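Long-range contacts in apical membrane antigen 1 (PDB 4APL), which probably takes part in assembling the moving junction through which this apicomplexan parasite invades host cells: residues His68-Pro73 with Thr185-Val190; Pro84-Tyr89 with His289-Trp294. All blocks are in the same frame, centred on the assembly; numbering follows the deposited sequence.

Contact 1: His68-Pro73 with Thr185-Val190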
loop_
_atom_site.group_PDB
_atom_site.type_symbol
_atom_site.label_atom_id
_atom_site.label_comp_id
_atom_site.label_asym_id
_atom_site.label_seq_id
_atom_site.Cartn_x
_atom_site.Cartn_y
_atom_site.Cartn_z
ATOM N N HIS A 68 -19.315 -5.866 6.234
ATOM C CA HIS A 68 -20.682 -5.367 6.348
ATOM C C HIS A 68 -21.610 -6.455 6.741
ATOM O O HIS A 68 -22.658 -6.673 6.117
ATOM C CB HIS A 68 -21.130 -4.682 5.068
ATOM C CG HIS A 68 -20.258 -3.522 4.689
ATOM N ND1 HIS A 68 -19.997 -2.512 5.537
ATOM C CD2 HIS A 68 -19.510 -3.275 3.542
ATOM C CE1 HIS A 68 -19.155 -1.638 4.952
ATOM N NE2 HIS A 68 -18.858 -2.105 3.731
ATOM N N GLN A 69 -21.197 -7.161 7.789
ATOM C CA GLN A 69 -22.074 -8.030 8.556
ATOM C C GLN A 69 -23.180 -7.208 9.215
ATOM O O GLN A 69 -23.059 -5.986 9.341
ATOM C CB GLN A 69 -21.264 -8.772 9.619
ATOM C CG GLN A 69 -20.365 -9.871 9.068
ATOM C CD GLN A 69 -19.455 -10.458 10.130
ATOM O OE1 GLN A 69 -18.945 -9.747 11.002
ATOM N NE2 GLN A 69 -19.258 -11.769 10.072
ATOM N N PRO A 70 -24.276 -7.867 9.613
ATOM C CA PRO A 70 -25.352 -7.120 10.253
ATOM C C PRO A 70 -24.993 -6.786 11.695
ATOM O O PRO A 70 -24.336 -7.582 12.367
ATOM C CB PRO A 70 -26.541 -8.086 10.205
ATOM C CG PRO A 70 -26.037 -9.365 9.612
ATOM C CD PRO A 70 -24.546 -9.310 9.566
ATOM N N ASN A 71 -25.410 -5.616 12.167
ATOM C CA ASN A 71 -25.047 -5.174 13.513
ATOM C C ASN A 71 -25.845 -5.848 14.623
ATOM O O ASN A 71 -26.729 -5.227 15.217
ATOM C CB ASN A 71 -25.186 -3.663 13.632
ATOM C CG ASN A 71 -24.405 -2.931 12.575
ATOM O OD1 ASN A 71 -24.066 -3.496 11.537
ATOM N ND2 ASN A 71 -24.122 -1.662 12.826
ATOM N N ARG A 72 -25.507 -7.103 14.916
ATOM C CA ARG A 72 -26.188 -7.885 15.955
ATOM C C ARG A 72 -25.367 -9.135 16.219
ATOM O O ARG A 72 -24.612 -9.566 15.349
ATOM C CB ARG A 72 -27.599 -8.292 15.495
ATOM C CG ARG A 72 -27.607 -9.283 14.340
ATOM C CD ARG A 72 -28.953 -9.956 14.176
ATOM N NE ARG A 72 -29.392 -9.873 12.787
ATOM C CZ ARG A 72 -29.222 -10.840 11.893
ATOM N NH1 ARG A 72 -28.648 -11.982 12.247
ATOM N NH2 ARG A 72 -29.639 -10.675 10.648
ATOM N N PRO A 73 -25.531 -9.753 17.396
ATOM C CA PRO A 73 -24.840 -11.033 17.596
ATOM C C PRO A 73 -25.265 -12.076 16.553
ATOM O O PRO A 73 -26.403 -12.048 16.078
ATOM C CB PRO A 73 -25.278 -11.458 19.002
ATOM C CG PRO A 73 -25.667 -10.188 19.676
ATOM C CD PRO A 73 -26.257 -9.319 18.600
ATOM N N THR A 185 -25.187 -6.324 2.465
ATOM C CA THR A 185 -24.600 -5.356 3.366
ATOM C C THR A 185 -25.619 -4.928 4.433
ATOM O O THR A 185 -26.703 -4.425 4.107
ATOM C CB THR A 185 -23.990 -4.171 2.589
ATOM O OG1 THR A 185 -24.155 -2.963 3.334
ATOM C CG2 THR A 185 -24.640 -4.029 1.209
ATOM N N ASN A 186 -25.281 -5.192 5.697
ATOM C CA ASN A 186 -26.228 -5.147 6.820
ATOM C C ASN A 186 -27.488 -5.996 6.684
ATOM O O ASN A 186 -28.580 -5.574 7.077
ATOM C CB ASN A 186 -26.608 -3.719 7.174
ATOM C CG ASN A 186 -26.054 -3.301 8.510
ATOM O OD1 ASN A 186 -26.675 -3.523 9.555
ATOM N ND2 ASN A 186 -24.840 -2.760 8.493
ATOM N N ASP A 187 -27.323 -7.204 6.157
ATOM C CA ASP A 187 -28.440 -8.106 5.909
ATOM C C ASP A 187 -29.512 -7.498 4.997
ATOM O O ASP A 187 -30.714 -7.723 5.178
ATOM C CB ASP A 187 -29.042 -8.602 7.221
ATOM C CG ASP A 187 -29.302 -10.089 7.203
ATOM O OD1 ASP A 187 -29.136 -10.707 6.127
ATOM O OD2 ASP A 187 -29.661 -10.644 8.262
ATOM N N ASP A 188 -29.050 -6.748 4.000
ATOM C CA ASP A 188 -29.896 -6.229 2.939
ATOM C C ASP A 188 -29.191 -6.509 1.617
ATOM O O ASP A 188 -28.211 -5.831 1.292
ATOM C CB ASP A 188 -30.081 -4.719 3.129
ATOM C CG ASP A 188 -30.812 -4.052 1.966
ATOM O OD1 ASP A 188 -31.275 -4.746 1.031
ATOM O OD2 ASP A 188 -30.916 -2.808 1.995
ATOM N N PRO A 189 -29.659 -7.523 0.858
ATOM C CA PRO A 189 -30.753 -8.478 1.081
ATOM C C PRO A 189 -30.522 -9.456 2.225
ATOM O O PRO A 189 -29.505 -9.394 2.911
ATOM C CB PRO A 189 -30.806 -9.263 -0.232
ATOM C CG PRO A 189 -30.205 -8.355 -1.244
ATOM C CD PRO A 189 -29.109 -7.652 -0.502
ATOM N N VAL A 190 -31.442 -10.405 2.379
ATOM C CA VAL A 190 -31.608 -11.085 3.657
ATOM C C VAL A 190 -30.973 -12.470 3.775
ATOM O O VAL A 190 -30.187 -12.714 4.690
ATOM C CB VAL A 190 -33.082 -11.114 4.097
ATOM C CG1 VAL A 190 -33.438 -9.804 4.787
ATOM C CG2 VAL A 190 -33.990 -11.378 2.903
#

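Contact 2: Pro84-Tyr89 with His289-Trp294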
loop_
_atom_site.group_PDB
_atom_site.type_symbol
_atom_site.label_atom_id
_atom_site.label_comp_id
_atom_site.label_asym_id
_atom_site.label_seq_id
_atom_site.Cartn_x
_atom_site.Cartn_y
_atom_site.Cartn_z
ATOM N N PRO A 84 -15.709 -19.035 9.915
ATOM C CA PRO A 84 -16.754 -19.769 10.629
ATOM C C PRO A 84 -16.618 -21.295 10.576
ATOM O O PRO A 84 -16.162 -21.855 9.572
ATOM C CB PRO A 84 -18.036 -19.334 9.916
ATOM C CG PRO A 84 -17.595 -18.880 8.568
ATOM C CD PRO A 84 -16.249 -18.264 8.781
ATOM N N THR A 85 -17.027 -21.942 11.664
ATOM C CA THR A 85 -17.192 -23.393 11.741
ATOM C C THR A 85 -18.545 -23.781 11.150
ATOM O O THR A 85 -19.504 -23.010 11.255
ATOM C CB THR A 85 -17.099 -23.837 13.215
ATOM O OG1 THR A 85 -15.726 -24.043 13.542
ATOM C CG2 THR A 85 -17.871 -25.115 13.492
ATOM N N GLU A 86 -18.623 -24.952 10.512
ATOM C CA GLU A 86 -19.900 -25.459 9.989
ATOM C C GLU A 86 -21.006 -25.257 11.013
ATOM O O GLU A 86 -22.103 -24.795 10.676
ATOM C CB GLU A 86 -19.823 -26.950 9.646
ATOM C CG GLU A 86 -19.109 -27.281 8.349
ATOM C CD GLU A 86 -17.648 -27.651 8.573
ATOM O OE1 GLU A 86 -17.363 -28.345 9.576
ATOM O OE2 GLU A 86 -16.787 -27.253 7.752
ATOM N N ALA A 87 -20.705 -25.624 12.259
ATOM C CA ALA A 87 -21.650 -25.518 13.363
ATOM C C ALA A 87 -21.945 -24.072 13.713
ATOM O O ALA A 87 -23.096 -23.718 13.941
ATOM C CB ALA A 87 -21.140 -26.269 14.586
ATOM N N GLU A 88 -20.906 -23.243 13.754
ATOM C CA GLU A 88 -21.065 -21.814 14.044
ATOM C C GLU A 88 -21.902 -21.113 12.974
ATOM O O GLU A 88 -22.569 -20.119 13.261
ATOM C CB GLU A 88 -19.706 -21.116 14.164
ATOM C CG GLU A 88 -18.896 -21.470 15.400
ATOM C CD GLU A 88 -17.517 -20.827 15.397
ATOM O OE1 GLU A 88 -16.987 -20.525 14.299
ATOM O OE2 GLU A 88 -16.962 -20.611 16.497
ATOM N N TYR A 89 -21.840 -21.625 11.746
ATOM C CA TYR A 89 -22.601 -21.084 10.619
ATOM C C TYR A 89 -24.010 -21.667 10.579
ATOM O O TYR A 89 -24.958 -21.002 10.158
ATOM C CB TYR A 89 -21.871 -21.373 9.310
ATOM C CG TYR A 89 -22.599 -20.942 8.052
ATOM C CD1 TYR A 89 -23.387 -19.787 8.023
ATOM C CD2 TYR A 89 -22.469 -21.675 6.877
ATOM C CE1 TYR A 89 -24.046 -19.395 6.863
ATOM C CE2 TYR A 89 -23.110 -21.284 5.712
ATOM C CZ TYR A 89 -23.899 -20.146 5.706
ATOM O OH TYR A 89 -24.536 -19.779 4.534
ATOM N N HIS A 289 -20.715 -17.797 -5.076
ATOM C CA HIS A 289 -19.750 -18.019 -4.008
ATOM C C HIS A 289 -20.300 -18.834 -2.873
ATOM O O HIS A 289 -21.133 -18.362 -2.102
ATOM C CB HIS A 289 -19.189 -16.697 -3.493
ATOM C CG HIS A 289 -17.710 -16.524 -3.755
ATOM N ND1 HIS A 289 -16.769 -17.244 -3.106
ATOM C CD2 HIS A 289 -17.027 -15.693 -4.645
ATOM C CE1 HIS A 289 -15.547 -16.892 -3.554
ATOM N NE2 HIS A 289 -15.706 -15.942 -4.496
ATOM N N SER A 290 -19.803 -20.064 -2.751
ATOM C CA SER A 290 -20.205 -20.991 -1.691
ATOM C C SER A 290 -19.735 -20.508 -0.312
ATOM O O SER A 290 -18.899 -19.611 -0.214
ATOM C CB SER A 290 -19.653 -22.390 -1.998
ATOM O OG SER A 290 -19.709 -23.239 -0.864
ATOM N N TRP A 291 -20.275 -21.100 0.748
ATOM C CA TRP A 291 -19.883 -20.726 2.106
ATOM C C TRP A 291 -18.442 -21.070 2.397
ATOM O O TRP A 291 -17.800 -20.439 3.236
ATOM C CB TRP A 291 -20.801 -21.394 3.126
ATOM C CG TRP A 291 -20.324 -22.765 3.535
ATOM C CD1 TRP A 291 -20.570 -23.977 2.894
ATOM C CD2 TRP A 291 -19.434 -23.103 4.658
ATOM N NE1 TRP A 291 -19.934 -25.012 3.536
ATOM C CE2 TRP A 291 -19.236 -24.557 4.602
ATOM C CE3 TRP A 291 -18.810 -22.378 5.664
ATOM C CZ2 TRP A 291 -18.447 -25.228 5.523
ATOM C CZ3 TRP A 291 -18.019 -23.067 6.590
ATOM C CH2 TRP A 291 -17.844 -24.458 6.520
ATOM N N ASN A 292 -17.931 -22.078 1.692
ATOM C CA ASN A 292 -16.650 -22.712 1.996
ATOM C C ASN A 292 -15.517 -22.120 1.145
ATOM O O ASN A 292 -14.350 -22.466 1.324
ATOM C CB ASN A 292 -16.780 -24.220 1.745
ATOM C CG ASN A 292 -15.569 -25.007 2.214
ATOM O OD1 ASN A 292 -15.502 -25.435 3.367
ATOM N ND2 ASN A 292 -14.624 -25.247 1.304
ATOM N N ASP A 293 -15.869 -21.198 0.249
ATOM C CA ASP A 293 -14.968 -20.735 -0.810
ATOM C C ASP A 293 -14.195 -19.466 -0.459
ATOM O O ASP A 293 -14.671 -18.364 -0.725
ATOM C CB ASP A 293 -15.765 -20.482 -2.089
ATOM C CG ASP A 293 -16.013 -21.744 -2.882
ATOM O OD1 ASP A 293 -16.235 -22.810 -2.267
ATOM O OD2 ASP A 293 -15.987 -21.664 -4.128
ATOM N N TRP A 294 -12.974 -19.632 0.051
ATOM C CA TRP A 294 -12.208 -18.524 0.641
ATOM C C TRP A 294 -11.406 -17.733 -0.351
ATOM O O TRP A 294 -10.999 -16.610 -0.052
ATOM C CB TRP A 294 -11.263 -19.020 1.734
ATOM C CG TRP A 294 -11.865 -19.969 2.745
ATOM C CD1 TRP A 294 -11.359 -21.202 3.152
ATOM C CD2 TRP A 294 -13.079 -19.776 3.545
ATOM N NE1 TRP A 294 -12.163 -21.774 4.100
ATOM C CE2 TRP A 294 -13.218 -20.975 4.376
ATOM C CE3 TRP A 294 -14.041 -18.782 3.634
ATOM C CZ2 TRP A 294 -14.277 -21.141 5.259
ATOM C CZ3 TRP A 294 -15.102 -18.958 4.533
ATOM C CH2 TRP A 294 -15.214 -20.109 5.327
#

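Contact 1: His68-Pro73 with Thr185-Val190
Asn186 carries both hydrogen bonds between the two loops. Its backbone N donates to His68 O at 3.0 Å, and its side-chain ND2 donates to Asn71 OD1 at 3.2 Å. The second bond is bent, 137° at the hydrogen, and its donor stands above the carbonyl plane of Asn71. The two amides are turned 49° apart, and the side chains cross at about a right angle. Asn71 CG lies anti to its carbonyl carbon (chi1 -54°), which brings the amide round to Asn186.

Apolar contact is modest. Pro70 CG touches Asp187 CB at 3.9 Å, while His68 CB and Thr185 CB lie 3.8 Å apart, their side chains running alongside each other. The His68 ring is turned to Glu198, which takes a weak bond from NE2.

As for charge, Arg72 reaches back over Pro70, whose CG sits against one guanidinium face, offset toward the rim, and brings NH2 to Asp187 OD2. The salt bridge is modelled too close, so its exact geometry is doubtful. Taken together, one main-chain bond joins the two irregular loops where His68 and Thr185 run close, and polar side chains toward the surface add bonds for which solvent can probably compete.

Contact 2: Pro84-Tyr89 with His289-Trp294
The indole of Trp291 has Asn292 CB over one face, 3.7 Å above its plane and offset toward the rim, and two oxygens of Pro84-Tyr89 at its edge: Pro84 O, 3.7 Å from Trp291 CZ3, and Glu86 OE2, beside Trp291 CH2 and CZ2. The Glu86 carboxylate stands almost upright to the indole, with the planes 84° apart. Because OE2 lies near the ring plane, it probably meets the slightly positive C-H rim. A bend at chi2 (96°) turns the carboxylate to this edge, and Glu86 CG lies 3.6 Å from Trp291 CZ2.

Tyr89 comes in obliquely. Its CE2 is 3.5 Å from Trp291 CB, and its ring lies at 30° to the five-membered ring of Trp291, but the two are slid so far apart that they barely overlap. The second indole, Trp294, has Asn292 O over one face, offset toward the rim, and meets Pro84 CD with CH2 at 4.1 Å.

No hydrogen bond joins the segments; several polar groups bond within their own segment or to other parts of the chain. Glu88 OE1 accepts from Thr85 N at 3.0 Å, tying the N-cap residue to the first turn of the helix, while the hydroxyl of Tyr89 has a weak bond from Asn94. Ser290 O accepts from the indole nitrogen of Trp194, and Trp294 is held through its backbone to Ser173.

Trp291 is presented by a type I turn, Ser290 to Asp293, and lands against the start of a short helix. A long irregular loop placing tryptophans on a neighbouring surface is consistent with the domain II loop of AMA1 relatives, which packs over domain I and covers part of the apical groove that receives RON2.

In the fold
From the N terminus, strand 64-68 runs into His68-Pro73, and the same long loop leads on to Pro84-Tyr89 at helix 86-90. Contact 1 then closes 111 residues of chain by meeting Thr185-Val190, within the loop that the Cys183-Cys196 disulfide bounds. Contact 2 closes a longer span of 199 residues, ending in the irregular region between helix 262-271 and strand 312-317, just after unmodelled residues 283-288. Their segments alternate, so the contacts cross. The centres of contact 1 and contact 2 are about 16 Å apart, on the same side of the chain's centre, and the two do not touch. Thus one early loop is tied at its start to a mid-chain loop and at its end to a much later one.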